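Local coordinates for protein superoxide dismutase (Candida albicans, PDB 4GUN) that probably converts superoxide radicals into hydrogen peroxide and molecular oxygen at a bound manganese ion, protecting the cell from oxidative damage, at residues Trp15-Leu20 against Leu31-His36; Pro22-Glu27 against Pro185-Ala190; Ile119-Ser124 against Leu147-Thr152; Ala127-Ser132 against Ile169-His174. The protein carries 2 engineered substitutions. All coordinates share one frame; numbering follows the deposited sequence.

Contact 1. Residues Trp15-Leu20 against Leu31-His36; sequences WALDAL and LHINKH. With MN (manganese (II) ion), chain Q.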
loop_
_atom_site.group_PDB
_atom_site.type_symbol
_atom_site.label_atom_id
_atom_site.label_comp_id
_atom_site.label_asym_id
_atom_site.label_seq_id
_atom_site.Cartn_x
_atom_site.Cartn_y
_atom_site.Cartn_z
ATOM N N TRP A 15 -0.639 6.002 35.351
ATOM C CA TRP A 15 -1.037 4.796 36.073
ATOM C C TRP A 15 0.146 3.864 36.272
ATOM O O TRP A 15 1.116 3.925 35.514
ATOM C CB TRP A 15 -2.225 4.071 35.402
ATOM C CG TRP A 15 -2.216 4.079 33.902
ATOM C CD1 TRP A 15 -2.902 4.932 33.089
ATOM C CD2 TRP A 15 -1.546 3.148 33.034
ATOM N NE1 TRP A 15 -2.681 4.612 31.770
ATOM C CE2 TRP A 15 -1.852 3.521 31.705
ATOM C CE3 TRP A 15 -0.685 2.051 33.251
ATOM C CZ2 TRP A 15 -1.317 2.853 30.594
ATOM C CZ3 TRP A 15 -0.179 1.368 32.148
ATOM C CH2 TRP A 15 -0.495 1.771 30.840
ATOM N N ALA A 16 0.062 3.005 37.300
ATOM C CA ALA A 16 1.099 2.014 37.625
ATOM C C ALA A 16 1.069 0.897 36.571
ATOM O O ALA A 16 0.014 0.625 35.993
ATOM C CB ALA A 16 0.853 1.448 39.016
ATOM N N LEU A 17 2.221 0.251 36.307
ATOM C CA LEU A 17 2.299 -0.789 35.273
ATOM C C LEU A 17 1.344 -1.983 35.468
ATOM O O LEU A 17 0.853 -2.578 34.493
ATOM C CB LEU A 17 3.743 -1.270 35.122
ATOM C CG LEU A 17 4.746 -0.262 34.606
ATOM C CD1 LEU A 17 6.168 -0.714 34.920
ATOM C CD2 LEU A 17 4.574 -0.030 33.094
ATOM N N ASP A 18 1.058 -2.307 36.719
ATOM C CA ASP A 18 0.186 -3.435 37.048
ATOM C C ASP A 18 -1.296 -3.033 37.282
ATOM O O ASP A 18 -2.121 -3.888 37.588
ATOM C CB ASP A 18 0.758 -4.154 38.288
ATOM C CG ASP A 18 0.703 -3.344 39.583
ATOM O OD1 ASP A 18 0.973 -3.924 40.652
ATOM O OD2 ASP A 18 0.431 -2.116 39.515
ATOM N N ALA A 19 -1.611 -1.742 37.141
ATOM C CA ALA A 19 -2.935 -1.169 37.420
ATOM C C ALA A 19 -4.041 -1.518 36.421
ATOM O O ALA A 19 -5.213 -1.310 36.738
ATOM C CB ALA A 19 -2.812 0.342 37.617
ATOM N N LEU A 20 -3.687 -2.075 35.230
ATOM C CA LEU A 20 -4.656 -2.493 34.193
ATOM C C LEU A 20 -5.030 -3.972 34.312
ATOM O O LEU A 20 -5.892 -4.453 33.570
ATOM C CB LEU A 20 -4.175 -2.135 32.753
ATOM C CG LEU A 20 -3.650 -0.682 32.502
ATOM C CD1 LEU A 20 -3.580 -0.397 31.002
ATOM C CD2 LEU A 20 -4.536 0.387 33.190
ATOM N N LEU A 31 7.067 -3.940 28.861
ATOM C CA LEU A 31 7.739 -4.072 27.558
ATOM C C LEU A 31 7.184 -3.053 26.587
ATOM O O LEU A 31 7.940 -2.405 25.850
ATOM C CB LEU A 31 7.530 -5.471 26.983
ATOM C CG LEU A 31 8.302 -6.586 27.660
ATOM C CD1 LEU A 31 7.760 -7.937 27.225
ATOM C CD2 LEU A 31 9.809 -6.468 27.394
ATOM N N HIS A 32 5.852 -2.898 26.616
ATOM C CA HIS A 32 5.122 -2.006 25.711
ATOM C C HIS A 32 5.595 -0.572 25.780
ATOM O O HIS A 32 5.920 0.006 24.749
ATOM C CB HIS A 32 3.600 -2.133 25.904
ATOM C CG HIS A 32 2.805 -1.861 24.651
ATOM N ND1 HIS A 32 1.432 -1.899 24.658
ATOM C CD2 HIS A 32 3.222 -1.514 23.411
ATOM C CE1 HIS A 32 1.054 -1.600 23.428
ATOM N NE2 HIS A 32 2.095 -1.348 22.645
ATOM N N ILE A 33 5.722 -0.033 26.995
ATOM C CA ILE A 33 6.156 1.342 27.224
ATOM C C ILE A 33 7.682 1.503 27.134
ATOM O O ILE A 33 8.173 2.355 26.380
ATOM C CB ILE A 33 5.592 1.878 28.585
ATOM C CG1 ILE A 33 4.038 1.794 28.646
ATOM C CG2 ILE A 33 6.101 3.319 28.881
ATOM C CD1 ILE A 33 3.403 1.919 30.008
ATOM N N ASN A 34 8.426 0.702 27.944
ATOM C CA ASN A 34 9.880 0.792 28.101
ATOM C C ASN A 34 10.765 0.169 27.022
ATOM O O ASN A 34 11.961 0.485 26.951
ATOM C CB ASN A 34 10.298 0.456 29.540
ATOM C CG ASN A 34 9.604 1.386 30.506
ATOM O OD1 ASN A 34 9.630 2.611 30.346
ATOM N ND2 ASN A 34 8.863 0.840 31.439
ATOM N N LYS A 35 10.186 -0.658 26.157
ATOM C CA LYS A 35 10.959 -1.179 25.024
ATOM C C LYS A 35 10.348 -0.676 23.702
ATOM O O LYS A 35 11.043 0.011 22.956
ATOM C CB LYS A 35 11.099 -2.719 25.054
ATOM C CG LYS A 35 11.700 -3.298 26.348
ATOM C CD LYS A 35 13.216 -3.088 26.414
ATOM C CE LYS A 35 13.825 -3.505 27.727
ATOM N NZ LYS A 35 15.294 -3.258 27.754
ATOM N N HIS A 36 9.041 -0.972 23.437
ATOM C CA HIS A 36 8.358 -0.573 22.201
ATOM C C HIS A 36 8.217 0.920 21.967
ATOM O O HIS A 36 8.616 1.402 20.897
ATOM C CB HIS A 36 7.038 -1.349 21.952
ATOM C CG HIS A 36 7.229 -2.829 21.821
ATOM N ND1 HIS A 36 7.547 -3.416 20.600
ATOM C CD2 HIS A 36 7.176 -3.795 22.768
ATOM C CE1 HIS A 36 7.638 -4.714 20.838
ATOM N NE2 HIS A 36 7.423 -4.992 22.131
HETATM MN MN MN Q . 2.110 -1.122 20.499
HETATM O O HOH W 1 1.780 -0.894 18.377
#
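The W15 indole meets I33 obliquely: W15 CH2, on its six-membered ring, lies 4.0 Å from I33 CD1. One face of the indole carries L20 CD2, 4.1 Å above its plane and offset toward the rim. The indole N-H points elsewhere, and NE1 is hydrogen-bonded to W84 O. This is the N-terminal alpha-hairpin domain of the iron/manganese superoxide dismutases. The loop 15-20 folds back on helix 26-56, the first long helix of that domain. A16 to A19 form a type I beta turn, closed by A19 N to A16 O. L17 in this turn is directed at the helix. I33 answers it from the helix, with CG1 anti to its carbonyl carbon (chi1 -57°). The next residue back, H32, has its imidazole on the manganese ion through H32 NE2, at 2.2 Å. H80, D170, H174 and a water complete the site. I33 is therefore the apolar neighbour of a metal ligand, and its own side chain goes to the loop. The helix has a wider pi-type turn here, in which L31 O accepts from both K35 N and H36 N. The closest approach between loop and helix is L17 CD2 to I33 CD1, 3.8 Å.

Contact 2. Residues Pro22-Glu27 against Pro185-Ala190; sequences PYISKE and PDYFKA. Engineered in segment 185-190: P185 (natural residue Leu).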
loop_
_atom_site.group_PDB
_atom_site.type_symbol
_atom_site.label_atom_id
_atom_site.label_comp_id
_atom_site.label_asym_id
_atom_site.label_seq_id
_atom_site.Cartn_x
_atom_site.Cartn_y
_atom_site.Cartn_z
ATOM N N PRO A 22 -6.895 -7.336 35.686
ATOM C CA PRO A 22 -6.496 -8.521 34.904
ATOM C C PRO A 22 -6.626 -8.393 33.384
ATOM O O PRO A 22 -6.494 -9.392 32.685
ATOM C CB PRO A 22 -7.435 -9.607 35.458
ATOM C CG PRO A 22 -8.719 -8.856 35.729
ATOM C CD PRO A 22 -8.292 -7.463 36.166
ATOM N N TYR A 23 -6.923 -7.189 32.882
ATOM C CA TYR A 23 -7.178 -6.919 31.462
ATOM C C TYR A 23 -5.899 -6.864 30.615
ATOM O O TYR A 23 -5.812 -7.563 29.605
ATOM C CB TYR A 23 -8.094 -5.676 31.316
ATOM C CG TYR A 23 -9.291 -5.748 32.249
ATOM C CD1 TYR A 23 -10.262 -6.738 32.096
ATOM C CD2 TYR A 23 -9.393 -4.904 33.345
ATOM C CE1 TYR A 23 -11.326 -6.855 32.989
ATOM C CE2 TYR A 23 -10.453 -5.014 34.250
ATOM C CZ TYR A 23 -11.416 -5.990 34.066
ATOM O OH TYR A 23 -12.495 -6.073 34.914
ATOM N N ILE A 24 -4.901 -6.084 31.061
ATOM C CA ILE A 24 -3.574 -5.961 30.433
ATOM C C ILE A 24 -2.539 -6.178 31.557
ATOM O O ILE A 24 -2.601 -5.508 32.588
ATOM C CB ILE A 24 -3.352 -4.610 29.676
ATOM C CG1 ILE A 24 -4.548 -4.276 28.725
ATOM C CG2 ILE A 24 -1.996 -4.643 28.921
ATOM C CD1 ILE A 24 -4.490 -2.920 28.044
ATOM N N SER A 25 -1.626 -7.141 31.378
ATOM C CA SER A 25 -0.657 -7.459 32.429
ATOM C C SER A 25 0.467 -6.435 32.567
ATOM O O SER A 25 0.766 -5.709 31.608
ATOM C CB SER A 25 -0.083 -8.859 32.224
ATOM O OG SER A 25 0.866 -8.867 31.165
ATOM N N LYS A 26 1.115 -6.410 33.761
ATOM C CA LYS A 26 2.284 -5.559 34.020
ATOM C C LYS A 26 3.390 -5.930 33.018
ATOM O O LYS A 26 4.080 -5.052 32.510
ATOM C CB LYS A 26 2.812 -5.763 35.457
ATOM C CG LYS A 26 4.098 -4.997 35.727
ATOM C CD LYS A 26 4.462 -4.883 37.183
ATOM C CE LYS A 26 5.869 -4.335 37.279
ATOM N NZ LYS A 26 6.384 -4.386 38.667
ATOM N N GLU A 27 3.542 -7.243 32.739
ATOM C CA GLU A 27 4.574 -7.800 31.858
ATOM C C GLU A 27 4.480 -7.229 30.444
ATOM O O GLU A 27 5.486 -6.731 29.930
ATOM C CB GLU A 27 4.561 -9.348 31.911
ATOM C CG GLU A 27 5.001 -9.913 33.267
ATOM C CD GLU A 27 4.175 -9.484 34.472
ATOM O OE1 GLU A 27 2.925 -9.481 34.359
ATOM O OE2 GLU A 27 4.775 -9.053 35.485
ATOM N N PRO A 185 -9.396 -11.897 19.804
ATOM C CA PRO A 185 -10.727 -11.372 20.190
ATOM C C PRO A 185 -10.919 -11.200 21.703
ATOM O O PRO A 185 -11.703 -10.354 22.120
ATOM C CB PRO A 185 -11.700 -12.432 19.636
ATOM C CG PRO A 185 -10.941 -13.123 18.549
ATOM C CD PRO A 185 -9.540 -13.179 19.076
ATOM N N ASP A 186 -10.227 -12.012 22.534
ATOM C CA ASP A 186 -10.385 -11.920 23.999
ATOM C C ASP A 186 -9.799 -10.616 24.527
ATOM O O ASP A 186 -10.375 -9.974 25.389
ATOM C CB ASP A 186 -9.764 -13.146 24.690
ATOM C CG ASP A 186 -10.562 -14.431 24.519
ATOM O OD1 ASP A 186 -11.598 -14.405 23.820
ATOM O OD2 ASP A 186 -10.174 -15.447 25.108
ATOM N N TYR A 187 -8.699 -10.190 23.944
ATOM C CA TYR A 187 -8.055 -8.932 24.280
ATOM C C TYR A 187 -8.968 -7.778 23.860
ATOM O O TYR A 187 -9.205 -6.880 24.670
ATOM C CB TYR A 187 -6.700 -8.861 23.586
ATOM C CG TYR A 187 -6.120 -7.470 23.464
ATOM C CD1 TYR A 187 -5.676 -6.779 24.586
ATOM C CD2 TYR A 187 -5.910 -6.893 22.218
ATOM C CE1 TYR A 187 -5.066 -5.528 24.472
ATOM C CE2 TYR A 187 -5.286 -5.651 22.091
ATOM C CZ TYR A 187 -4.868 -4.972 23.222
ATOM O OH TYR A 187 -4.277 -3.738 23.105
ATOM N N PHE A 188 -9.504 -7.815 22.618
ATOM C CA PHE A 188 -10.430 -6.778 22.139
ATOM C C PHE A 188 -11.639 -6.602 23.086
ATOM O O PHE A 188 -11.931 -5.476 23.502
ATOM C CB PHE A 188 -10.859 -7.024 20.684
ATOM C CG PHE A 188 -9.721 -6.926 19.695
ATOM C CD1 PHE A 188 -8.635 -6.080 19.935
ATOM C CD2 PHE A 188 -9.731 -7.671 18.528
ATOM C CE1 PHE A 188 -7.572 -6.007 19.036
ATOM C CE2 PHE A 188 -8.685 -7.575 17.617
ATOM C CZ PHE A 188 -7.606 -6.746 17.881
ATOM N N LYS A 189 -12.253 -7.714 23.493
ATOM C CA LYS A 189 -13.361 -7.738 24.445
ATOM C C LYS A 189 -12.916 -7.130 25.803
ATOM O O LYS A 189 -13.535 -6.185 26.292
ATOM C CB LYS A 189 -13.872 -9.191 24.606
ATOM C CG LYS A 189 -15.229 -9.315 25.298
ATOM C CD LYS A 189 -15.778 -10.752 25.269
ATOM C CE LYS A 189 -16.633 -11.071 24.054
ATOM N NZ LYS A 189 -17.982 -10.435 24.115
ATOM N N ALA A 190 -11.798 -7.620 26.350
ATOM C CA ALA A 190 -11.245 -7.209 27.636
ATOM C C ALA A 190 -10.798 -5.753 27.806
ATOM O O ALA A 190 -10.947 -5.220 28.906
ATOM C CB ALA A 190 -10.119 -8.144 28.029
#
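Y187 and A190, one helical turn apart, are the residues of 185-190 that meet the loop part of 22-27, at Y23 and I24. The segment begins at P185, an engineered residue that replaces leucine. The P185 carbonyl O accepts a hydrogen bond from K189 N, and the D186 carbonyl O accepts one from A190 N at 2.9 Å. Both are regular i to i+4 helix bonds, and Y187 and A190 fall on the same side. Y187 has CG anti to its backbone N (chi1 161°). Its ring extends toward I24, and Y187 CE1 lies 4.5 Å from I24 CD1. The methyl comes in at the ring edge, near the ring plane. This is a loose apolar touch. The phenol end reaches further, and OH is hydrogen-bonded to D170 O, the backbone of a manganese ligand. The nearest atom of the Y187 side chain, its hydroxyl, is about 7 Å from the manganese ion, so helix 184-191 supplies a second-shell residue of the site. The contact joins the two family regions of the iron/manganese superoxide dismutase: 22-27 leads into helix 26-56 of the alpha-hairpin domain, and 185-190 belongs to the C-terminal domain. F188, next along, packs on N123 and L126 of helix 115-127. A190 points its CB at the loop residues. Y23 CD1 is 4.3 Å from A190 CB and 3.6 Å from A190 O. The carbonyl approaches the Y23 ring obliquely, and one face of that ring carries P22 CD. A190 O also accepts a hydrogen bond from N193 ND2. On the loop, Y23 O is hydrogen-bonded to Y180 OH.

Contact 3. Residues Ile119-Ser124 against Leu147-Thr152; sequences IDITNS and LDVVTT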
loop_
_atom_site.group_PDB
_atom_site.type_symbol
_atom_site.label_atom_id
_atom_site.label_comp_id
_atom_site.label_asym_id
_atom_site.label_seq_id
_atom_site.Cartn_x
_atom_site.Cartn_y
_atom_site.Cartn_z
ATOM N N ILE A 119 -18.933 0.117 20.685
ATOM C CA ILE A 119 -17.887 -0.851 21.084
ATOM C C ILE A 119 -17.959 -2.104 20.171
ATOM O O ILE A 119 -16.910 -2.601 19.724
ATOM C CB ILE A 119 -17.983 -1.183 22.611
ATOM C CG1 ILE A 119 -17.573 0.042 23.471
ATOM C CG2 ILE A 119 -17.138 -2.426 22.980
ATOM C CD1 ILE A 119 -17.775 -0.149 24.998
ATOM N N ASP A 120 -19.196 -2.575 19.858
ATOM C CA ASP A 120 -19.399 -3.735 18.965
ATOM C C ASP A 120 -18.849 -3.482 17.567
ATOM O O ASP A 120 -18.195 -4.358 16.996
ATOM C CB ASP A 120 -20.878 -4.121 18.868
ATOM C CG ASP A 120 -21.451 -4.786 20.094
ATOM O OD1 ASP A 120 -20.661 -5.357 20.892
ATOM O OD2 ASP A 120 -22.686 -4.746 20.260
ATOM N N ILE A 121 -19.123 -2.290 17.019
ATOM C CA ILE A 121 -18.634 -1.860 15.706
ATOM C C ILE A 121 -17.090 -1.786 15.715
ATOM O O ILE A 121 -16.457 -2.325 14.805
ATOM C CB ILE A 121 -19.322 -0.550 15.235
ATOM C CG1 ILE A 121 -20.810 -0.798 14.932
ATOM C CG2 ILE A 121 -18.619 0.039 14.014
ATOM C CD1 ILE A 121 -21.694 0.433 15.057
ATOM N N THR A 122 -16.499 -1.182 16.759
ATOM C CA THR A 122 -15.043 -1.104 16.897
ATOM C C THR A 122 -14.403 -2.500 17.004
ATOM O O THR A 122 -13.356 -2.743 16.402
ATOM C CB THR A 122 -14.631 -0.212 18.084
ATOM O OG1 THR A 122 -15.264 1.063 17.970
ATOM C CG2 THR A 122 -13.115 -0.013 18.163
ATOM N N ASN A 123 -15.025 -3.402 17.783
ATOM C CA ASN A 123 -14.503 -4.753 17.950
ATOM C C ASN A 123 -14.534 -5.513 16.626
ATOM O O ASN A 123 -13.616 -6.293 16.371
ATOM C CB ASN A 123 -15.217 -5.502 19.076
ATOM C CG ASN A 123 -14.818 -5.062 20.460
ATOM O OD1 ASN A 123 -13.738 -4.509 20.694
ATOM N ND2 ASN A 123 -15.705 -5.271 21.420
ATOM N N SER A 124 -15.555 -5.226 15.762
ATOM C CA SER A 124 -15.699 -5.805 14.420
ATOM C C SER A 124 -14.580 -5.290 13.499
ATOM O O SER A 124 -14.013 -6.070 12.742
ATOM C CB SER A 124 -17.079 -5.517 13.830
ATOM O OG SER A 124 -17.995 -6.541 14.185
ATOM N N LEU A 147 -18.802 11.067 14.068
ATOM C CA LEU A 147 -17.922 10.019 14.521
ATOM C C LEU A 147 -17.882 8.920 13.470
ATOM O O LEU A 147 -18.841 8.731 12.713
ATOM C CB LEU A 147 -18.454 9.431 15.841
ATOM C CG LEU A 147 -18.458 10.348 17.071
ATOM C CD1 LEU A 147 -19.271 9.723 18.180
ATOM C CD2 LEU A 147 -17.014 10.684 17.544
ATOM N N ASP A 148 -16.762 8.186 13.435
ATOM C CA ASP A 148 -16.583 7.038 12.560
ATOM C C ASP A 148 -15.529 6.150 13.189
ATOM O O ASP A 148 -14.775 6.616 14.042
ATOM C CB ASP A 148 -16.178 7.459 11.138
ATOM C CG ASP A 148 -16.301 6.386 10.045
ATOM O OD1 ASP A 148 -17.159 5.455 10.194
ATOM O OD2 ASP A 148 -15.577 6.493 9.034
ATOM N N VAL A 149 -15.517 4.868 12.825
ATOM C CA VAL A 149 -14.500 3.931 13.311
ATOM C C VAL A 149 -13.634 3.621 12.086
ATOM O O VAL A 149 -14.181 3.234 11.046
ATOM C CB VAL A 149 -15.060 2.635 13.984
ATOM C CG1 VAL A 149 -13.926 1.826 14.625
ATOM C CG2 VAL A 149 -16.127 2.963 15.035
ATOM N N VAL A 150 -12.308 3.840 12.196
ATOM C CA VAL A 150 -11.328 3.615 11.110
ATOM C C VAL A 150 -10.164 2.720 11.602
ATOM O O VAL A 150 -9.928 2.623 12.799
ATOM C CB VAL A 150 -10.823 4.975 10.510
ATOM C CG1 VAL A 150 -10.033 5.774 11.523
ATOM C CG2 VAL A 150 -9.990 4.786 9.241
ATOM N N THR A 151 -9.470 2.059 10.682
ATOM C CA THR A 151 -8.284 1.273 11.033
ATOM C C THR A 151 -7.084 1.805 10.263
ATOM O O THR A 151 -7.242 2.348 9.170
ATOM C CB THR A 151 -8.451 -0.231 10.763
ATOM O OG1 THR A 151 -8.644 -0.423 9.366
ATOM C CG2 THR A 151 -9.545 -0.874 11.600
ATOM N N THR A 152 -5.888 1.633 10.827
ATOM C CA THR A 152 -4.654 2.006 10.154
ATOM C C THR A 152 -3.743 0.795 10.226
ATOM O O THR A 152 -3.907 -0.033 11.128
ATOM C CB THR A 152 -4.016 3.278 10.738
ATOM O OG1 THR A 152 -3.360 2.984 11.971
ATOM C CG2 THR A 152 -5.000 4.461 10.867
#
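Helix-on-sheet packing in the C-terminal alpha/beta domain of this superoxide dismutase brings helix 115-127 against strand 146-153. That strand is at one border of the antiparallel three-stranded sheet within the chain. V149 is directed at the helix and carries the strand's whole share of the contact. Both its methyls lie against T122 OG1 from one side, with V149 CG2 at 3.6 Å and V149 CG1 at 3.7 Å. The T122 and V149 side chains cross at about a right angle. The hydroxyl is not left without a partner, because T122 OG1 is hydrogen-bonded to L118 O, one turn earlier in the helix. The torsion explains this: OG1 stands beside the backbone N (chi1 -53°), turned back along the helix. The valine methyls thus pack on a polar atom already engaged within its own helix. T122 also touches I137 of the central strand and W192, so it is buried between helix and sheet. V149 itself also leans on L118. Its carbonyl O accepts a hydrogen bond from K125 NZ, a second tie between strand and helix. I121, beside T122, also packs on Q142 of the third subunit. The branch methyl I121 CG2 lies 4.0 Å from V149 CG2.

Contact 4. Residues Ala127-Ser132 against Ile169-His174; sequences AGIQGS and IDAWEH. With MN (manganese (II) ion), chain Q.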
loop_
_atom_site.group_PDB
_atom_site.type_symbol
_atom_site.label_atom_id
_atom_site.label_comp_id
_atom_site.label_asym_id
_atom_site.label_seq_id
_atom_site.Cartn_x
_atom_site.Cartn_y
_atom_site.Cartn_z
ATOM N N ALA A 127 -11.240 -6.906 14.687
ATOM C CA ALA A 127 -11.219 -8.309 14.234
ATOM C C ALA A 127 -10.716 -8.454 12.770
ATOM O O ALA A 127 -9.991 -9.396 12.454
ATOM C CB ALA A 127 -12.609 -8.905 14.356
ATOM N N GLY A 128 -11.100 -7.509 11.910
ATOM C CA GLY A 128 -10.737 -7.495 10.498
ATOM C C GLY A 128 -9.363 -6.951 10.158
ATOM O O GLY A 128 -8.988 -6.979 8.990
ATOM N N ILE A 129 -8.585 -6.468 11.151
ATOM C CA ILE A 129 -7.215 -5.991 10.886
ATOM C C ILE A 129 -6.331 -7.228 10.580
ATOM O O ILE A 129 -6.272 -8.126 11.401
ATOM C CB ILE A 129 -6.612 -5.137 12.065
ATOM C CG1 ILE A 129 -7.292 -3.778 12.191
ATOM C CG2 ILE A 129 -5.083 -4.948 11.916
ATOM C CD1 ILE A 129 -7.133 -3.072 13.580
ATOM N N GLN A 130 -5.622 -7.228 9.440
ATOM C CA GLN A 130 -4.680 -8.274 9.018
ATOM C C GLN A 130 -3.282 -7.751 9.212
ATOM O O GLN A 130 -2.947 -6.710 8.653
ATOM C CB GLN A 130 -4.903 -8.635 7.552
ATOM C CG GLN A 130 -6.289 -9.207 7.252
ATOM C CD GLN A 130 -6.536 -9.301 5.766
ATOM O OE1 GLN A 130 -5.800 -8.737 4.938
ATOM N NE2 GLN A 130 -7.582 -10.019 5.394
ATOM N N GLY A 131 -2.502 -8.405 10.069
ATOM C CA GLY A 131 -1.157 -7.941 10.411
ATOM C C GLY A 131 -1.154 -6.942 11.555
ATOM O O GLY A 131 -1.964 -7.041 12.475
ATOM N N SER A 132 -0.245 -5.968 11.512
ATOM C CA SER A 132 -0.118 -4.956 12.563
ATOM C C SER A 132 -0.955 -3.728 12.234
ATOM O O SER A 132 -1.036 -3.321 11.077
ATOM C CB SER A 132 1.345 -4.579 12.783
ATOM O OG SER A 132 2.101 -5.703 13.213
ATOM N N ILE A 169 -6.897 2.165 19.837
ATOM C CA ILE A 169 -6.775 0.752 20.239
ATOM C C ILE A 169 -5.652 0.060 19.451
ATOM O O ILE A 169 -5.792 -0.170 18.250
ATOM C CB ILE A 169 -8.085 -0.074 20.145
ATOM C CG1 ILE A 169 -9.280 0.604 20.881
ATOM C CG2 ILE A 169 -7.843 -1.515 20.664
ATOM C CD1 ILE A 169 -9.157 0.677 22.395
ATOM N N ASP A 170 -4.590 -0.328 20.150
ATOM C CA ASP A 170 -3.449 -1.042 19.588
ATOM C C ASP A 170 -3.805 -2.510 19.314
ATOM O O ASP A 170 -4.136 -3.250 20.243
ATOM C CB ASP A 170 -2.249 -0.970 20.553
ATOM C CG ASP A 170 -0.906 -1.309 19.922
ATOM O OD1 ASP A 170 -0.880 -1.686 18.736
ATOM O OD2 ASP A 170 0.109 -1.155 20.593
ATOM N N ALA A 171 -3.702 -2.929 18.038
ATOM C CA ALA A 171 -3.964 -4.316 17.626
ATOM C C ALA A 171 -2.666 -5.071 17.246
ATOM O O ALA A 171 -2.768 -6.209 16.777
ATOM C CB ALA A 171 -4.958 -4.348 16.467
ATOM N N TRP A 172 -1.446 -4.452 17.432
ATOM C CA TRP A 172 -0.165 -5.162 17.171
ATOM C C TRP A 172 -0.087 -6.383 18.112
ATOM O O TRP A 172 -0.575 -6.307 19.239
ATOM C CB TRP A 172 1.064 -4.279 17.422
ATOM C CG TRP A 172 1.412 -3.310 16.325
ATOM C CD1 TRP A 172 0.629 -2.299 15.848
ATOM C CD2 TRP A 172 2.706 -3.139 15.716
ATOM N NE1 TRP A 172 1.331 -1.548 14.932
ATOM C CE2 TRP A 172 2.613 -2.033 14.840
ATOM C CE3 TRP A 172 3.938 -3.825 15.814
ATOM C CZ2 TRP A 172 3.688 -1.625 14.026
ATOM C CZ3 TRP A 172 5.000 -3.420 15.012
ATOM C CH2 TRP A 172 4.872 -2.324 14.141
ATOM N N GLU A 173 0.486 -7.510 17.649
ATOM C CA GLU A 173 0.573 -8.742 18.452
ATOM C C GLU A 173 1.280 -8.533 19.799
ATOM O O GLU A 173 0.839 -9.096 20.787
ATOM C CB GLU A 173 1.188 -9.898 17.647
ATOM C CG GLU A 173 0.292 -10.387 16.516
ATOM C CD GLU A 173 0.872 -11.528 15.713
ATOM O OE1 GLU A 173 2.048 -11.418 15.307
ATOM O OE2 GLU A 173 0.173 -12.546 15.513
ATOM N N HIS A 174 2.289 -7.643 19.860
ATOM C CA HIS A 174 3.001 -7.316 21.105
ATOM C C HIS A 174 2.092 -6.714 22.166
ATOM O O HIS A 174 2.421 -6.776 23.344
ATOM C CB HIS A 174 4.220 -6.392 20.856
ATOM C CG HIS A 174 3.915 -4.980 20.430
ATOM N ND1 HIS A 174 4.410 -4.460 19.240
ATOM C CD2 HIS A 174 3.265 -3.996 21.090
ATOM C CE1 HIS A 174 4.004 -3.206 19.199
ATOM N NE2 HIS A 174 3.305 -2.884 20.288
HETATM MN MN MN Q . 2.110 -1.122 20.499
HETATM O O HOH W 2 -2.841 -8.250 15.024
HETATM O O HOH W 3 2.215 -7.199 15.428
HETATM O O HOH W 1 1.780 -0.894 18.377
#
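S132 OG is gripped twice: it pairs with S132 OG of the second subunit and is bonded to water 3, which accepts from E173 N across the contact. The methylene of S132 sits on the W172 indole. S132 CB is 3.5 Å from the centroid of the W172 five-membered ring and 10° off its normal, a CH-pi contact over the face. Water 1, bound to the manganese ion, lies over the opposite face, offset toward the rim. The indole thus lies between S132 CB and the metal-bound water. W172 NE1 is hydrogen-bonded to N154 O, which helps fix the ring's rotation. Water 2 donates to both G131 O and A171 O, at 3.0 and 2.7 Å, linking the two backbones. I129 adds an apolar touch, with I129 CD1 3.8 Å from A171 CB. D170 OD2 binds the manganese ion at 2.0 Å. D170 OD1 accepts from W172 N at 3.1 Å, forming an Asx turn. The N-H comes from above the carboxylate plane, 47° out of it. Water 1 makes only a weak bond to OD1. This turn helps fix the carboxylate while its second oxygen holds the metal. H174 NE2 also binds the metal, at 2.1 Å. H174 ND1 is hydrogen-bonded to E173 OE2 of the second subunit, and the reciprocal bond also forms. The Asp-X-Trp-Glu-His sequence and this double glutamate-histidine bridge are hallmarks of the metal site of iron/manganese superoxide dismutases and of the subunit interface beside it.

Contacts 3 and 4 are buried, whereas contacts 1 and 2 are partly buried. Contacts 1 and 2 share helix 26-56 and touch through L17 and K26. Contacts 3 and 4 both reach the antiparallel sheet and meet where T151 packs on I129. Contacts 1 and 4 lie in different domains but provide ligands to one manganese ion, and both reach the second subunit. Contact 2 bridges the domains and joins contact 4 through Y187 and D170. Direct packing across contacts 1 and 2 is apolar or involves a carbonyl, and contact 3 sets valine methyls on a hydroxyl and on an isoleucine methyl. Contact 4 differs, with waters and a CH-pi contact beside the metal.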